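Local coordinates for hypothetical protein SO0799 (Shewanella oneidensis, PDB 1YUD) that is of unknown function but belongs to the cupin superfamily, through its DUF985 domain, and adopts a two-sheet beta fold, at residues F54-G59 and S119-D124. Residues are numbered along the deposited sequence; the frame is centred on the assembly and turned at random.
Sequences FLLRTG and SAMNQD
Leu56 meets Met121 (selenomethionine in this crystal) by its CD2 branch, which lies 3.5 Å from CG of Met121 and also reaches over the backbone of Ser119 and Ala120, 4.0 Å from Ala120 C. The two side chains run past one another in opposite senses, so Leu56 packs against the root of Met121, while the outer half of Met121 runs forward along the 54-59 backbone, from Leu56 to Thr58. A bend at the last torsion of Met121 (chi3 -70°) accompanies this path: Met121 SE sits 3.3 Å from Leu56 O, and CE moves on to the next peptide. The strand axes approach to 7.7 Å at an angle of 56°, too far apart and too steeply inclined for neighbouring strands of one sheet, consistent with side-chain packing where two sheets come together. Strand 50-57 belongs to the antiparallel sheet and strand 116-121 to the mixed one, and the contact joins the two sheets of the cupin jelly-roll barrel (double-stranded beta-helix) near one end, where Met121 also rests on Leu81. Beyond Leu56, the backbone of Arg57 follows, its C atom 3.7 Å from Met121 CE, while its side chain leaves for Ala14 and Phe31. Met121 CE lies 3.3 Å from the backbone N of Thr58. Thr58 OG1, beside its own backbone N (chi1 -53°), passes 3.6 Å from CB of Asp124 and hydrogen-bonds to the backbone N of Gly125, tying the turn after one strand to the loop leaving the other.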
ATOM      1  N   PHE A  54      -4.744  -3.312  -8.687  1.00 39.77           N
ATOM      2  CA  PHE A  54      -4.559  -2.820 -10.052  1.00 43.27           C
ATOM      3  C   PHE A  54      -3.511  -3.659 -10.746  1.00 45.65           C
ATOM      4  O   PHE A  54      -2.332  -3.612 -10.400  1.00 45.94           O
ATOM      5  CB  PHE A  54      -4.150  -1.343 -10.057  1.00 42.35           C
ATOM      6  CG  PHE A  54      -4.143  -0.721 -11.423  1.00 41.21           C
ATOM      7  CD1 PHE A  54      -3.013  -0.774 -12.229  1.00 41.04           C
ATOM      8  CD2 PHE A  54      -5.263  -0.059 -11.902  1.00 42.11           C
ATOM      9  CE1 PHE A  54      -2.997  -0.167 -13.495  1.00 40.15           C
ATOM     10  CE2 PHE A  54      -5.254   0.550 -13.166  1.00 41.48           C
ATOM     11  CZ  PHE A  54      -4.112   0.494 -13.960  1.00 38.71           C
ATOM     12  N   LEU A  55      -3.951  -4.424 -11.740  1.00 47.87           N
ATOM     13  CA  LEU A  55      -3.057  -5.318 -12.446  1.00 50.25           C
ATOM     14  C   LEU A  55      -2.684  -4.879 -13.849  1.00 51.57           C
ATOM     15  O   LEU A  55      -3.417  -4.147 -14.505  1.00 52.16           O
ATOM     16  CB  LEU A  55      -3.670  -6.716 -12.465  1.00 50.01           C
ATOM     17  CG  LEU A  55      -2.790  -7.786 -13.093  1.00 50.63           C
ATOM     18  CD1 LEU A  55      -2.906  -9.072 -12.294  1.00 50.63           C
ATOM     19  CD2 LEU A  55      -3.181  -7.964 -14.556  1.00 49.26           C
ATOM     20  N   LEU A  56      -1.524  -5.336 -14.302  1.00 53.96           N
ATOM     21  CA  LEU A  56      -1.042  -4.992 -15.628  1.00 56.08           C
ATOM     22  C   LEU A  56      -0.445  -6.212 -16.330  1.00 58.51           C
ATOM     23  O   LEU A  56       0.418  -6.904 -15.768  1.00 57.69           O
ATOM     24  CB  LEU A  56       0.018  -3.902 -15.524  1.00 54.87           C
ATOM     25  CG  LEU A  56      -0.121  -2.749 -16.506  1.00 55.57           C
ATOM     26  CD1 LEU A  56      -1.277  -1.840 -16.084  1.00 54.91           C
ATOM     27  CD2 LEU A  56       1.185  -1.976 -16.543  1.00 55.88           C
ATOM     28  N   ARG A  57      -0.918  -6.473 -17.552  1.00 61.33           N
ATOM     29  CA  ARG A  57      -0.422  -7.583 -18.367  1.00 62.14           C
ATOM     30  C   ARG A  57       0.291  -7.025 -19.588  1.00 61.35           C
ATOM     31  O   ARG A  57       0.045  -5.891 -19.998  1.00 59.46           O
ATOM     32  CB  ARG A  57      -1.560  -8.482 -18.837  1.00 65.10           C
ATOM     33  CG  ARG A  57      -2.239  -9.276 -17.746  1.00 69.78           C
ATOM     34  CD  ARG A  57      -3.373 -10.121 -18.317  1.00 73.38           C
ATOM     35  NE  ARG A  57      -4.184  -9.363 -19.268  1.00 75.49           N
ATOM     36  CZ  ARG A  57      -5.376  -9.746 -19.714  1.00 77.43           C
ATOM     37  NH1 ARG A  57      -6.033  -8.987 -20.586  1.00 76.86           N
ATOM     38  NH2 ARG A  57      -5.916 -10.881 -19.275  1.00 77.39           N
ATOM     39  N   THR A  58       1.153  -7.850 -20.169  1.00 62.07           N
ATOM     40  CA  THR A  58       1.946  -7.487 -21.341  1.00 61.82           C
ATOM     41  C   THR A  58       1.241  -6.690 -22.439  1.00 61.71           C
ATOM     42  O   THR A  58       1.905  -6.076 -23.279  1.00 61.70           O
ATOM     43  CB  THR A  58       2.566  -8.723 -21.988  1.00 60.89           C
ATOM     44  OG1 THR A  58       3.279  -9.472 -20.998  1.00 61.94           O
ATOM     45  CG2 THR A  58       3.531  -8.308 -23.068  1.00 61.04           C
ATOM     46  N   GLY A  59      -0.088  -6.690 -22.446  1.00 61.09           N
ATOM     47  CA  GLY A  59      -0.797  -5.933 -23.462  1.00 61.49           C
ATOM     48  C   GLY A  59      -1.374  -4.634 -22.923  1.00 62.32           C
ATOM     49  O   GLY A  59      -1.833  -3.768 -23.678  1.00 62.05           O
ATOM     50  N   SER A 119       1.726   4.554 -16.624  1.00 46.92           N
ATOM     51  CA  SER A 119       2.744   3.580 -16.285  1.00 47.56           C
ATOM     52  C   SER A 119       2.705   2.333 -17.155  1.00 50.56           C
ATOM     53  O   SER A 119       1.652   1.902 -17.614  1.00 50.22           O
ATOM     54  CB  SER A 119       2.606   3.173 -14.823  1.00 44.42           C
ATOM     55  OG  SER A 119       3.531   2.148 -14.490  1.00 44.29           O
ATOM     56  N   ALA A 120       3.878   1.757 -17.367  1.00 53.93           N
ATOM     57  CA  ALA A 120       4.012   0.548 -18.146  1.00 57.74           C
ATOM     58  C   ALA A 120       4.827  -0.404 -17.291  1.00 59.34           C
ATOM     59  O   ALA A 120       5.357  -0.002 -16.262  1.00 60.01           O
ATOM     60  CB  ALA A 120       4.739   0.845 -19.455  1.00 58.90           C
HETATM   61  N   MSE A 121       4.913  -1.664 -17.692  1.00 62.35           N
HETATM   62  CA  MSE A 121       5.711  -2.610 -16.930  1.00 64.80           C
HETATM   63  C   MSE A 121       7.126  -2.417 -17.454  1.00 64.25           C
HETATM   64  O   MSE A 121       7.346  -1.572 -18.316  1.00 64.20           O
HETATM   65  CB  MSE A 121       5.255  -4.043 -17.190  1.00 68.09           C
HETATM   66  CG  MSE A 121       3.780  -4.296 -16.961  1.00 72.69           C
HETATM   67 SE   MSE A 121       3.473  -6.196 -16.741  1.00 84.50          SE
HETATM   68  CE  MSE A 121       3.804  -6.771 -18.563  1.00 80.27           C
ATOM     69  N   ASN A 122       8.079  -3.187 -16.946  1.00 63.93           N
ATOM     70  CA  ASN A 122       9.458  -3.077 -17.418  1.00 65.05           C
ATOM     71  C   ASN A 122       9.871  -4.324 -18.207  1.00 66.44           C
ATOM     72  O   ASN A 122      10.766  -4.273 -19.052  1.00 65.50           O
ATOM     73  CB  ASN A 122      10.409  -2.839 -16.234  1.00 62.90           C
ATOM     74  CG  ASN A 122      10.541  -1.356 -15.872  1.00 60.34           C
ATOM     75  OD1 ASN A 122      10.733  -1.007 -14.712  1.00 58.90           O
ATOM     76  ND2 ASN A 122      10.461  -0.488 -16.872  1.00 57.48           N
ATOM     77  N   GLN A 123       9.201  -5.437 -17.917  1.00 69.08           N
ATOM     78  CA  GLN A 123       9.435  -6.723 -18.574  1.00 70.62           C
ATOM     79  C   GLN A 123       8.070  -7.336 -18.855  1.00 71.87           C
ATOM     80  O   GLN A 123       7.075  -6.917 -18.264  1.00 72.37           O
ATOM     81  CB  GLN A 123      10.218  -7.673 -17.662  1.00 70.91           C
ATOM     82  CG  GLN A 123      11.692  -7.333 -17.469  1.00 73.40           C
ATOM     83  CD  GLN A 123      12.496  -7.403 -18.761  1.00 73.89           C
ATOM     84  OE1 GLN A 123      12.335  -6.563 -19.649  1.00 74.07           O
ATOM     85  NE2 GLN A 123      13.364  -8.411 -18.872  1.00 72.86           N
ATOM     86  N   ASP A 124       8.015  -8.320 -19.755  1.00 73.56           N
ATOM     87  CA  ASP A 124       6.743  -8.976 -20.060  1.00 73.80           C
ATOM     88  C   ASP A 124       6.376  -9.844 -18.861  1.00 72.88           C
ATOM     89  O   ASP A 124       7.238 -10.477 -18.247  1.00 72.93           O
ATOM     90  CB  ASP A 124       6.834  -9.860 -21.320  1.00 75.72           C
ATOM     91  CG  ASP A 124       6.957  -9.053 -22.616  1.00 77.72           C
ATOM     92  OD1 ASP A 124       6.352  -7.961 -22.718  1.00 77.06           O
ATOM     93  OD2 ASP A 124       7.648  -9.532 -23.546  1.00 78.87           O
TER